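Local coordinates for glutathione S-transferase (Sphingobium chungbukense, PDB 6M1T), which binds glutathione as a beta-class bacterial glutathione S-transferase and probably transfers it to electrophilic compounds in detoxification, at residues A[159-162]-A[163-166]; A[170-173]-A[174-177]; A[179-182]-A[183-186]; A[10-13]-A[14-17]. All coordinates share one frame; numbering follows the deposited sequence.

Interaction 1. Residues A[159-162]-A[163-166]; sequences FVML and GWPA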
ATOM      1  N   PHE A 159      -8.675   4.681  11.876  1.00 11.00           N
ATOM      2  CA  PHE A 159      -9.889   4.565  12.732  1.00 12.16           C
ATOM      3  C   PHE A 159     -10.715   3.349  12.321  1.00 12.07           C
ATOM      4  O   PHE A 159     -11.097   2.554  13.150  1.00 10.58           O
ATOM      5  CB  PHE A 159     -10.750   5.810  12.583  1.00 13.10           C
ATOM      6  CG  PHE A 159     -12.074   5.720  13.271  1.00 15.57           C
ATOM      7  CD1 PHE A 159     -12.147   5.944  14.635  1.00 16.55           C
ATOM      8  CD2 PHE A 159     -13.248   5.536  12.547  1.00 17.27           C
ATOM      9  CE1 PHE A 159     -13.368   5.945  15.292  1.00 16.39           C
ATOM     10  CE2 PHE A 159     -14.470   5.538  13.206  1.00 18.13           C
ATOM     11  CZ  PHE A 159     -14.523   5.710  14.578  1.00 18.68           C
ATOM     12  N   VAL A 160     -10.929   3.165  11.008  1.00 11.91           N
ATOM     13  CA  VAL A 160     -11.753   2.030  10.512  1.00 11.20           C
ATOM     14  C   VAL A 160     -11.130   0.696  10.938  1.00 11.36           C
ATOM     15  O   VAL A 160     -11.838  -0.143  11.501  1.00 12.55           O
ATOM     16  CB  VAL A 160     -12.025   2.111   9.002  1.00 12.15           C
ATOM     17  CG1 VAL A 160     -12.625   0.810   8.489  1.00 12.77           C
ATOM     18  CG2 VAL A 160     -12.905   3.292   8.693  1.00 12.27           C
ATOM     19  N   MET A 161      -9.847   0.487  10.706  1.00 11.60           N
ATOM     20  CA  MET A 161      -9.143  -0.759  11.073  1.00 12.86           C
ATOM     21  C   MET A 161      -9.055  -0.941  12.603  1.00 13.44           C
ATOM     22  O   MET A 161      -9.039  -2.071  13.023  1.00 12.19           O
ATOM     23  CB  MET A 161      -7.749  -0.756  10.427  1.00 13.81           C
ATOM     24  CG  MET A 161      -7.840  -0.677   8.901  1.00 16.86           C
ATOM     25  SD  MET A 161      -6.181  -0.989   8.169  1.00 21.51           S
ATOM     26  CE  MET A 161      -6.123   0.262   6.905  1.00 23.46           C
ATOM     27  N   LEU A 162      -9.056   0.129  13.411  1.00 16.47           N
ATOM     28  CA  LEU A 162      -9.058   0.011  14.907  1.00 17.28           C
ATOM     29  C   LEU A 162     -10.414  -0.486  15.394  1.00 17.26           C
ATOM     30  O   LEU A 162     -10.480  -1.052  16.485  1.00 19.29           O
ATOM     31  CB  LEU A 162      -8.671   1.360  15.525  1.00 17.55           C
ATOM     32  CG  LEU A 162      -7.229   1.785  15.294  1.00 17.00           C
ATOM     33  CD1 LEU A 162      -6.962   3.111  15.995  1.00 19.75           C
ATOM     34  CD2 LEU A 162      -6.247   0.757  15.753  1.00 18.00           C
ATOM     35  N   GLY A 163     -11.444  -0.433  14.545  1.00 17.89           N
ATOM     36  CA  GLY A 163     -12.705  -1.152  14.800  1.00 16.05           C
ATOM     37  C   GLY A 163     -12.649  -2.660  14.626  1.00 16.03           C
ATOM     38  O   GLY A 163     -13.655  -3.297  15.006  1.00 16.45           O
ATOM     39  N   TRP A 164     -11.570  -3.248  14.071  1.00 14.67           N
ATOM     40  CA  TRP A 164     -11.514  -4.699  13.748  1.00 16.31           C
ATOM     41  C   TRP A 164     -11.051  -5.600  14.898  1.00 15.83           C
ATOM     42  O   TRP A 164     -11.605  -6.678  15.056  1.00 18.47           O
ATOM     43  CB  TRP A 164     -10.637  -4.943  12.521  1.00 15.66           C
ATOM     44  CG  TRP A 164     -11.235  -4.370  11.282  1.00 16.27           C
ATOM     45  CD1 TRP A 164     -12.489  -3.882  11.074  1.00 17.28           C
ATOM     46  CD2 TRP A 164     -10.539  -4.247  10.034  1.00 15.62           C
ATOM     47  NE1 TRP A 164     -12.627  -3.476   9.766  1.00 17.52           N
ATOM     48  CE2 TRP A 164     -11.429  -3.657   9.118  1.00 17.37           C
ATOM     49  CE3 TRP A 164      -9.240  -4.550   9.657  1.00 16.78           C
ATOM     50  CZ2 TRP A 164     -11.056  -3.385   7.801  1.00 19.27           C
ATOM     51  CZ3 TRP A 164      -8.852  -4.247   8.372  1.00 18.14           C
ATOM     52  CH2 TRP A 164      -9.755  -3.689   7.458  1.00 19.25           C
ATOM     53  N   PRO A 165     -10.031  -5.242  15.689  1.00 16.13           N
ATOM     54  CA  PRO A 165      -9.533  -6.145  16.735  1.00 18.89           C
ATOM     55  C   PRO A 165     -10.653  -6.664  17.651  1.00 19.18           C
ATOM     56  O   PRO A 165     -10.603  -7.834  18.022  1.00 20.45           O
ATOM     57  CB  PRO A 165      -8.534  -5.271  17.495  1.00 18.45           C
ATOM     58  CG  PRO A 165      -8.060  -4.274  16.485  1.00 18.21           C
ATOM     59  CD  PRO A 165      -9.254  -4.007  15.598  1.00 16.59           C
ATOM     60  N   ALA A 166     -11.658  -5.840  17.948  1.00 20.83           N
ATOM     61  CA  ALA A 166     -12.717  -6.236  18.921  1.00 22.93           C
ATOM     62  C   ALA A 166     -13.508  -7.417  18.362  1.00 23.35           C
ATOM     63  O   ALA A 166     -14.070  -8.168  19.149  1.00 26.29           O
ATOM     64  CB  ALA A 166     -13.616  -5.082  19.291  1.00 24.33           C
TER
HETATM   65  O   HOH W   1     -11.663  -2.841  17.879  1.00 21.33           O

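Interaction 2. Residues A[170-173]-A[174-177]; sequences IDMS and AYPN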
ATOM      1  N   ILE A 170      -9.417  -9.469  20.427  1.00 23.45           N
ATOM      2  CA  ILE A 170      -8.291  -8.634  20.918  1.00 26.90           C
ATOM      3  C   ILE A 170      -8.889  -7.526  21.784  1.00 28.47           C
ATOM      4  O   ILE A 170      -9.770  -6.798  21.302  1.00 28.48           O
ATOM      5  CB  ILE A 170      -7.464  -8.085  19.733  1.00 24.44           C
ATOM      6  CG1 ILE A 170      -6.726  -9.210  19.008  1.00 25.80           C
ATOM      7  CG2 ILE A 170      -6.522  -6.972  20.155  1.00 24.55           C
ATOM      8  CD1 ILE A 170      -5.941  -8.756  17.776  1.00 26.73           C
ATOM      9  N   ASP A 171      -8.428  -7.392  23.024  1.00 30.92           N
ATOM     10  CA  ASP A 171      -8.982  -6.408  23.985  1.00 28.18           C
ATOM     11  C   ASP A 171      -8.284  -5.068  23.770  1.00 26.94           C
ATOM     12  O   ASP A 171      -7.082  -4.980  24.055  1.00 28.96           O
ATOM     13  CB  ASP A 171      -8.804  -6.905  25.427  1.00 34.39           C
ATOM     14  CG  ASP A 171      -9.112  -5.846  26.468  1.00 37.36           C
ATOM     15  OD1 ASP A 171      -9.237  -4.661  26.090  1.00 36.38           O
ATOM     16  OD2 ASP A 171      -9.233  -6.215  27.655  1.00 49.07           O
ATOM     17  N   MET A 172      -9.012  -4.038  23.343  1.00 24.97           N
ATOM     18  CA  MET A 172      -8.401  -2.730  23.000  1.00 28.47           C
ATOM     19  C   MET A 172      -8.125  -1.895  24.270  1.00 26.15           C
ATOM     20  O   MET A 172      -7.496  -0.821  24.128  1.00 25.75           O
ATOM     21  CB  MET A 172      -9.268  -1.953  22.004  1.00 26.87           C
ATOM     22  CG  MET A 172      -9.352  -2.614  20.631  1.00 27.66           C
ATOM     23  SD  MET A 172      -7.758  -2.513  19.814  1.00 24.84           S
ATOM     24  CE  MET A 172      -7.726  -0.777  19.404  1.00 27.74           C
ATOM     25  N   SER A 173      -8.433  -2.408  25.471  1.00 33.50           N
ATOM     26  CA  SER A 173      -8.028  -1.776  26.769  1.00 34.53           C
ATOM     27  C   SER A 173      -6.500  -1.615  26.879  1.00 32.59           C
ATOM     28  O   SER A 173      -6.039  -0.585  27.439  1.00 34.17           O
ATOM     29  CB  SER A 173      -8.574  -2.536  27.966  1.00 35.86           C
ATOM     30  OG  SER A 173      -9.911  -2.149  28.197  1.00 40.45           O
ATOM     31  N   ALA A 174      -5.712  -2.563  26.372  1.00 29.38           N
ATOM     32  CA  ALA A 174      -4.234  -2.482  26.408  1.00 28.21           C
ATOM     33  C   ALA A 174      -3.698  -1.244  25.675  1.00 27.29           C
ATOM     34  O   ALA A 174      -2.510  -0.948  25.852  1.00 28.74           O
ATOM     35  CB  ALA A 174      -3.630  -3.751  25.858  1.00 30.52           C
ATOM     36  N   TYR A 175      -4.492  -0.536  24.859  1.00 26.61           N
ATOM     37  CA  TYR A 175      -3.983   0.540  23.960  1.00 26.19           C
ATOM     38  C   TYR A 175      -4.763   1.824  24.220  1.00 27.97           C
ATOM     39  O   TYR A 175      -5.532   2.275  23.377  1.00 24.60           O
ATOM     40  CB  TYR A 175      -4.033   0.049  22.503  1.00 28.43           C
ATOM     41  CG  TYR A 175      -3.513  -1.360  22.336  1.00 26.75           C
ATOM     42  CD1 TYR A 175      -2.152  -1.623  22.427  1.00 28.39           C
ATOM     43  CD2 TYR A 175      -4.368  -2.438  22.157  1.00 24.20           C
ATOM     44  CE1 TYR A 175      -1.647  -2.908  22.292  1.00 27.44           C
ATOM     45  CE2 TYR A 175      -3.880  -3.735  22.051  1.00 25.18           C
ATOM     46  CZ  TYR A 175      -2.518  -3.971  22.133  1.00 26.84           C
ATOM     47  OH  TYR A 175      -1.989  -5.232  22.005  1.00 30.71           O
ATOM     48  N   PRO A 176      -4.591   2.492  25.390  1.00 28.91           N
ATOM     49  CA  PRO A 176      -5.536   3.529  25.791  1.00 26.59           C
ATOM     50  C   PRO A 176      -5.371   4.803  24.957  1.00 22.99           C
ATOM     51  O   PRO A 176      -6.301   5.533  24.889  1.00 28.25           O
ATOM     52  CB  PRO A 176      -5.165   3.757  27.280  1.00 29.81           C
ATOM     53  CG  PRO A 176      -3.687   3.496  27.321  1.00 28.16           C
ATOM     54  CD  PRO A 176      -3.492   2.328  26.358  1.00 28.53           C
ATOM     55  N   ASN A 177      -4.215   5.041  24.340  1.00 22.99           N
ATOM     56  CA  ASN A 177      -4.021   6.184  23.415  1.00 25.01           C
ATOM     57  C   ASN A 177      -4.852   5.911  22.141  1.00 26.00           C
ATOM     58  O   ASN A 177      -5.460   6.859  21.639  1.00 20.96           O
ATOM     59  CB  ASN A 177      -2.545   6.463  23.111  1.00 28.38           C
ATOM     60  CG  ASN A 177      -1.724   6.534  24.386  1.00 36.29           C
ATOM     61  OD1 ASN A 177      -2.251   6.953  25.423  1.00 37.63           O
ATOM     62  ND2 ASN A 177      -0.468   6.104  24.325  1.00 31.74           N
TER

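Interaction 3. Residues A[179-182]-A[183-186]; sequences GAYC and GRIA. With CYS (cysteine), chain D.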
ATOM      1  N   GLY A 179      -7.682   3.971  22.104  1.00 28.69           N
ATOM      2  CA  GLY A 179      -9.005   4.210  22.719  1.00 26.71           C
ATOM      3  C   GLY A 179      -9.434   5.666  22.637  1.00 27.68           C
ATOM      4  O   GLY A 179     -10.521   5.953  22.095  1.00 28.74           O
ATOM      5  N   ALA A 180      -8.634   6.585  23.165  1.00 29.40           N
ATOM      6  CA  ALA A 180      -8.969   8.031  23.193  1.00 28.09           C
ATOM      7  C   ALA A 180      -9.070   8.581  21.763  1.00 25.78           C
ATOM      8  O   ALA A 180      -9.926   9.441  21.480  1.00 22.04           O
ATOM      9  CB  ALA A 180      -7.912   8.768  23.979  1.00 29.83           C
ATOM     10  N   TYR A 181      -8.126   8.171  20.915  1.00 23.04           N
ATOM     11  CA  TYR A 181      -8.035   8.568  19.490  1.00 22.39           C
ATOM     12  C   TYR A 181      -9.366   8.203  18.830  1.00 20.53           C
ATOM     13  O   TYR A 181      -9.919   9.076  18.151  1.00 19.63           O
ATOM     14  CB  TYR A 181      -6.803   7.903  18.863  1.00 20.43           C
ATOM     15  CG  TYR A 181      -6.599   8.060  17.385  1.00 20.39           C
ATOM     16  CD1 TYR A 181      -6.041   9.213  16.878  1.00 22.25           C
ATOM     17  CD2 TYR A 181      -6.924   7.030  16.507  1.00 20.91           C
ATOM     18  CE1 TYR A 181      -5.810   9.365  15.528  1.00 22.94           C
ATOM     19  CE2 TYR A 181      -6.667   7.148  15.154  1.00 19.21           C
ATOM     20  CZ  TYR A 181      -6.128   8.318  14.667  1.00 20.97           C
ATOM     21  OH  TYR A 181      -5.851   8.479  13.352  1.00 20.47           O
ATOM     22  N   CYS A 182      -9.868   6.999  19.078  1.00 21.31           N
ATOM     23  CA  CYS A 182     -11.103   6.467  18.430  1.00 23.11           C
ATOM     24  C   CYS A 182     -12.294   7.211  19.038  1.00 24.86           C
ATOM     25  O   CYS A 182     -13.149   7.725  18.293  1.00 23.26           O
ATOM     26  CB  CYS A 182     -11.298   4.976  18.669  1.00 23.52           C
ATOM     27  SG  CYS A 182     -10.210   3.936  17.649  1.00 25.91           S
ATOM     28  N   GLY A 183     -12.273   7.335  20.364  1.00 24.24           N
ATOM     29  CA  GLY A 183     -13.139   8.263  21.120  1.00 23.58           C
ATOM     30  C   GLY A 183     -13.345   9.607  20.459  1.00 24.21           C
ATOM     31  O   GLY A 183     -14.515   9.952  20.218  1.00 28.07           O
ATOM     32  N   ARG A 184     -12.277  10.364  20.208  1.00 25.34           N
ATOM     33  CA  ARG A 184     -12.369  11.711  19.592  1.00 28.06           C
ATOM     34  C   ARG A 184     -12.946  11.572  18.182  1.00 27.44           C
ATOM     35  O   ARG A 184     -13.837  12.341  17.811  1.00 25.65           O
ATOM     36  CB  ARG A 184     -11.005  12.405  19.572  1.00 30.75           C
ATOM     37  CG  ARG A 184     -10.457  12.700  20.966  1.00 37.92           C
ATOM     38  CD  ARG A 184      -9.192  13.536  20.977  1.00 40.81           C
ATOM     39  NE  ARG A 184      -8.129  13.084  20.080  1.00 43.01           N
ATOM     40  CZ  ARG A 184      -7.190  12.182  20.376  1.00 43.60           C
ATOM     41  NH1 ARG A 184      -7.180  11.574  21.547  1.00 41.03           N
ATOM     42  NH2 ARG A 184      -6.268  11.878  19.481  1.00 44.96           N
ATOM     43  N   ILE A 185     -12.453  10.623  17.387  1.00 23.32           N
ATOM     44  CA  ILE A 185     -12.865  10.583  15.957  1.00 19.95           C
ATOM     45  C   ILE A 185     -14.352  10.221  15.854  1.00 16.77           C
ATOM     46  O   ILE A 185     -15.036  10.802  15.042  1.00 17.77           O
ATOM     47  CB  ILE A 185     -11.931   9.663  15.150  1.00 18.89           C
ATOM     48  CG1 ILE A 185     -10.557  10.331  15.049  1.00 19.82           C
ATOM     49  CG2 ILE A 185     -12.545   9.340  13.789  1.00 17.61           C
ATOM     50  CD1 ILE A 185      -9.445   9.436  14.532  1.00 21.87           C
ATOM     51  N   ALA A 186     -14.823   9.303  16.673  1.00 18.07           N
ATOM     52  CA  ALA A 186     -16.200   8.785  16.644  1.00 20.93           C
ATOM     53  C   ALA A 186     -17.209   9.914  16.936  1.00 22.64           C
ATOM     54  O   ALA A 186     -18.368   9.753  16.564  1.00 23.72           O
ATOM     55  CB  ALA A 186     -16.325   7.618  17.588  1.00 20.94           C
TER
HETATM   56  N   CYS D 302     -13.331   0.502  20.259  1.00 48.78           N
HETATM   57  CA  CYS D 302     -12.119   1.368  20.391  1.00 46.41           C
HETATM   58  C   CYS D 302     -12.514   2.737  20.969  1.00 45.24           C
HETATM   59  O   CYS D 302     -13.562   3.274  20.527  1.00 50.36           O
HETATM   60  CB  CYS D 302     -11.417   1.495  19.042  1.00 39.19           C
HETATM   61  SG  CYS D 302      -9.872   2.454  19.061  1.00 38.65           S

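Interaction 4. Residues A[10-13]-A[14-17]; sequences CSLA and PHIA. With GSH (glutathione), chain C.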
ATOM      1  N   CYS A  10     -13.132  -2.253   4.894  1.00 14.60           N
ATOM      2  CA  CYS A  10     -12.201  -1.103   4.777  1.00 13.95           C
ATOM      3  C   CYS A  10     -12.831  -0.022   3.884  1.00 11.78           C
ATOM      4  O   CYS A  10     -12.358   1.174   3.950  1.00 10.16           O
ATOM      5  CB  CYS A  10     -10.832  -1.545   4.287  1.00 17.75           C
ATOM      6  SG  CYS A  10     -11.042  -2.328   2.677  1.00 21.52           S
ATOM      7  N   SER A  11     -13.907  -0.339   3.142  1.00  9.42           N
ATOM      8  CA  SER A  11     -14.735   0.654   2.391  1.00  9.63           C
ATOM      9  C   SER A  11     -15.381   1.722   3.288  1.00  9.72           C
ATOM     10  O   SER A  11     -15.751   2.826   2.747  1.00  9.68           O
ATOM     11  CB  SER A  11     -15.781  -0.026   1.519  1.00  9.25           C
ATOM     12  OG  SER A  11     -16.508  -0.997   2.237  1.00  9.35           O
ATOM     13  N   LEU A  12     -15.546   1.448   4.587  1.00 10.30           N
ATOM     14  CA  LEU A  12     -16.037   2.497   5.532  1.00 10.69           C
ATOM     15  C   LEU A  12     -15.137   3.736   5.447  1.00 11.34           C
ATOM     16  O   LEU A  12     -15.634   4.837   5.630  1.00 12.27           O
ATOM     17  CB  LEU A  12     -16.129   1.895   6.928  1.00 10.27           C
ATOM     18  CG  LEU A  12     -16.611   2.802   8.055  1.00 10.84           C
ATOM     19  CD1 LEU A  12     -18.018   3.349   7.807  1.00 10.47           C
ATOM     20  CD2 LEU A  12     -16.576   2.024   9.348  1.00 11.00           C
ATOM     21  N   ALA A  13     -13.839   3.588   5.148  1.00 11.25           N
ATOM     22  CA  ALA A  13     -12.903   4.724   5.185  1.00 11.28           C
ATOM     23  C   ALA A  13     -13.286   5.776   4.141  1.00 11.47           C
ATOM     24  O   ALA A  13     -13.569   6.938   4.507  1.00 10.46           O
ATOM     25  CB  ALA A  13     -11.467   4.275   5.059  1.00 10.91           C
ATOM     26  N   PRO A  14     -13.383   5.420   2.841  1.00 10.16           N
ATOM     27  CA  PRO A  14     -13.843   6.380   1.852  1.00 10.63           C
ATOM     28  C   PRO A  14     -15.299   6.822   2.095  1.00 10.39           C
ATOM     29  O   PRO A  14     -15.627   7.974   1.739  1.00  9.45           O
ATOM     30  CB  PRO A  14     -13.598   5.705   0.486  1.00 11.45           C
ATOM     31  CG  PRO A  14     -13.435   4.266   0.829  1.00 11.09           C
ATOM     32  CD  PRO A  14     -12.865   4.189   2.237  1.00 10.88           C
ATOM     33  N   HIS A  15     -16.139   5.959   2.670  1.00 10.18           N
ATOM     34  CA  HIS A  15     -17.522   6.362   3.079  1.00 10.70           C
ATOM     35  C   HIS A  15     -17.431   7.582   4.013  1.00 10.71           C
ATOM     36  O   HIS A  15     -18.108   8.615   3.751  1.00 11.95           O
ATOM     37  CB  HIS A  15     -18.252   5.177   3.735  1.00 10.92           C
ATOM     38  CG  HIS A  15     -19.725   5.365   3.899  1.00 11.18           C
ATOM     39  ND1 HIS A  15     -20.550   4.355   4.375  1.00 13.69           N
ATOM     40  CD2 HIS A  15     -20.528   6.397   3.589  1.00 13.60           C
ATOM     41  CE1 HIS A  15     -21.802   4.809   4.440  1.00 13.51           C
ATOM     42  NE2 HIS A  15     -21.821   6.045   3.914  1.00 13.29           N
ATOM     43  N   ILE A  16     -16.667   7.473   5.083  1.00 11.31           N
ATOM     44  CA  ILE A  16     -16.468   8.604   6.046  1.00 12.22           C
ATOM     45  C   ILE A  16     -15.889   9.832   5.305  1.00 13.35           C
ATOM     46  O   ILE A  16     -16.369  10.944   5.517  1.00 13.08           O
ATOM     47  CB  ILE A  16     -15.603   8.158   7.227  1.00 13.36           C
ATOM     48  CG1 ILE A  16     -16.368   7.165   8.093  1.00 12.24           C
ATOM     49  CG2 ILE A  16     -15.107   9.370   8.017  1.00 13.67           C
ATOM     50  CD1 ILE A  16     -15.538   6.352   9.047  1.00 13.63           C
ATOM     51  N   ALA A  17     -14.881   9.646   4.459  1.00 12.88           N
ATOM     52  CA  ALA A  17     -14.173  10.733   3.740  1.00 13.16           C
ATOM     53  C   ALA A  17     -15.140  11.534   2.857  1.00 12.39           C
ATOM     54  O   ALA A  17     -15.032  12.769   2.802  1.00 13.37           O
ATOM     55  CB  ALA A  17     -12.999  10.162   2.940  1.00 13.02           C
TER
HETATM   56  N1  GSH C 301      -5.618  -3.365  -1.240  1.00 11.67           N
HETATM   57  CA1 GSH C 301      -7.070  -3.112  -1.266  1.00 12.34           C
HETATM   58  C1  GSH C 301      -7.357  -1.661  -0.854  1.00 13.09           C
HETATM   59  O11 GSH C 301      -6.500  -1.117  -0.146  1.00 14.29           O
HETATM   60  O12 GSH C 301      -8.449  -1.144  -1.272  1.00 13.25           O
HETATM   61  CB1 GSH C 301      -7.734  -4.106  -0.309  1.00 12.53           C
HETATM   62  CG1 GSH C 301      -9.228  -4.212  -0.454  1.00 12.37           C
HETATM   63  CD1 GSH C 301      -9.747  -5.375   0.390  1.00 12.64           C
HETATM   64  OE1 GSH C 301      -9.029  -6.314   0.754  1.00 13.32           O
HETATM   65  N2  GSH C 301     -11.045  -5.343   0.662  1.00 12.30           N
HETATM   66  CA2 GSH C 301     -11.784  -6.365   1.375  1.00 14.17           C
HETATM   67  C2  GSH C 301     -12.603  -7.231   0.433  1.00 15.13           C
HETATM   68  O2  GSH C 301     -13.307  -6.705  -0.429  1.00 16.20           O
HETATM   69  CB2 GSH C 301     -12.683  -5.760   2.452  1.00 14.64           C
HETATM   70  SG2 GSH C 301     -11.771  -5.105   3.884  1.00 16.62           S
HETATM   71  N3  GSH C 301     -12.440  -8.537   0.551  1.00 16.94           N
HETATM   72  CA3 GSH C 301     -13.176  -9.487  -0.247  1.00 20.22           C
HETATM   73  C3  GSH C 301     -12.265 -10.476  -0.980  1.00 25.76           C
HETATM   74  O31 GSH C 301     -11.040 -10.239  -0.990  1.00 29.59           O
HETATM   75  O32 GSH C 301     -12.814 -11.445  -1.545  1.00 31.96           O

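Interaction 1. Residues A[159-162]-A[163-166]
Gly163 N turns back on Val160 O at 3.1 Å, with a weaker and longer reach back to Phe159 O. One residue on, the turn is repeated by a straighter bond, Trp164 N to Met161 O at 3.0 Å; the bonds to Val160 O and Met161 O both span three residues, as in a 3-10 turn. Pro165, which has no N-H to offer, sets its CD against Met161 O instead, while a water donates to Leu162 O and accepts from Ala166 N. Beyond this backbone the contact is carried by Met161 and Trp164, whose side chains run side by side. With CG of Trp164 anti to its carbonyl carbon (chi1 -67°), the indole lies alongside Met161. Met161 CG sits over the face of the six-membered ring, 4.0 Å from its centroid, as a CH-pi contact, and SD lies obliquely to that ring in a Met-aromatic contact. Trp164 NE1 is hydrogen-bonded to Gly8 O, and the rings of His106 and Phe109 meet the indole edge-to-face. A leucine in place of Trp164 would probably leave Gly8 O without this donor and Met161 CG without its aromatic face. The indole thus combines apolar cover with one directional bond, linking the chain after Met161 to the loop just ahead of the glutathione-binding Cys10.

Interaction 2. Residues A[170-173]-A[174-177]
An Asx turn that overlaps a short 3-10 turn leads the chain into helix 176-186, and Met172 and Tyr175 meet across it, with Tyr175 at the N-cap position of the helix. The turn is closed by Tyr175 N, which donates to Met172 O at 3.1 Å with an N-H...O angle of 159°. Just upstream, Asp171 turns its carboxylate back on the chain, and OD1 accepts from Ser173 N; the modelled 2.5 Å is shorter than usual and its exact length doubtful. This is made possible by chi1 of Asp171 (169°), which places CG beside the carbonyl carbon and swings OD1 toward the N-H two residues on. The side chains of Met172 and Tyr175 cross at about a right angle. Met172 is bent at both chi2 and chi3, and its SD comes to 4.1 Å from Tyr175 CD2, an oblique Met-aromatic contact in which the sulfur is 5.3 Å from the ring centroid. Ala174 CB lies over one face of the same ring, 3.8 Å above its plane. Outside the turn, Tyr175 packs on Lys130 and Asp137 of helix 119-139, and Asn177 ND2 donates to Asp137 O. Met172 also packs on Pro165 and touches the bound cysteine, whose pocket it helps to form. In chemical terms, the Tyr175 N bond fixes the course of the turn, with a carboxylate position consistent with an Asx turn, whereas sulfur and ring meet through dispersion, a less directional contact that links the approach to the helix with the cysteine pocket.

Interaction 3. Residues A[179-182]-A[183-186]
Ile185 CD1 rests over the ring of Tyr181, 3.6 Å from the ring centroid and displaced toward the hydroxyl end, where CZ is its nearest atom; this is a CH-pi contact between residues one helical turn apart. The phenol stands there because CG of Tyr181 is anti to the backbone N (chi1 174°). Arg184 approaches the same ring differently: its NH2 lies at the edge, 3.7 Å from Tyr181 CD1, and the guanidinium plane is turned 72° from the ring. A bend at chi3 brings that group back over Tyr181 CA. On another side of the helix, Cys182 SG is joined to SG of the bound cysteine by a disulfide of 2.1 Å, and Gly179 O lies near the ligand's carboxyl carbon. Four consecutive backbone bonds hold these residues in register, from Gly183 N to Gly179 O at 2.8 Å through to that of Ala186 N to Cys182 O. Farther out, Tyr181 OH is hydrogen-bonded to Asp155 OD1, and Arg184 NH2 makes a weak bond to Glu144 O. A valine in place of Tyr181 would probably leave Asp155 without this hydroxyl partner and open a gap beneath Ile185 CD1. Both segments lie on helix 176-186, which packs against helix 153-162: Tyr181 lies on Leu158 and Leu162, Cys182 on Leu162, and Ile185 on Phe159.

Interaction 4. Residues A[10-13]-A[14-17]
Three successive i to i+4 bonds, His15 N to Ser11 O, Ile16 N to Leu12 O at 2.9 Å and Ala17 N to Ala13 O, run through the N-terminal part of helix 12-21. Pro14 lacks an N-H, so Cys10 O receives no such bond from it; that carbonyl instead accepts from Ala13 N and from Asn66 ND2. Leu12 and Ile16 pack along one flank, with Leu12 CG 3.8 Å from Ile16 CD1. His15 sets its CB against Leu12 O at 3.2 Å, while its ring leads away from the contact, where ND1 is hydrogen-bonded to Glu198 OE2 and NE2 to Arg19 NH2. Pro14 packs on Asn66, Ile69 and Ile73 of helix 66-75. Ser11 OG is hydrogen-bonded to Ser6 N. Cys10, just ahead of the helix, has its SG between the backbone N and the carbonyl carbon (chi1 59°), a setting that leads the sulfur off the helix to the thiol of glutathione, 3.1 Å from its SG2. In this thioredoxin-like domain, the arrangement places Cys10 SG beside the glutathione sulfur, while the cysteine's carbonyl is held by two donors, Ala13 N and Asn66 ND2.

In the fold
Interaction 4 comes first along the chain, in the beta-alpha-beta unit of the thioredoxin-like N-terminal domain; interactions 1, 2 and 3 follow in series within the helical C-terminal domain. Interactions 1 and 4 have centres 13 Å apart and touch across the domain boundary, where Val160 packs on Leu12, Ala13 and Ile16 and Trp164 CZ2 lies 3.7 Å from Cys10 N. Interactions 2 and 3 share helix 176-186, and each is centred 11 Å from interaction 1. Leu162, Met172, Gly179 and Cys182 thus bring interactions 1, 2 and 3 together around the bound cysteine, whereas glutathione lies at interaction 4. The Val160 to Leu162 part of helix 153-162 therefore lies between the two ligand sites.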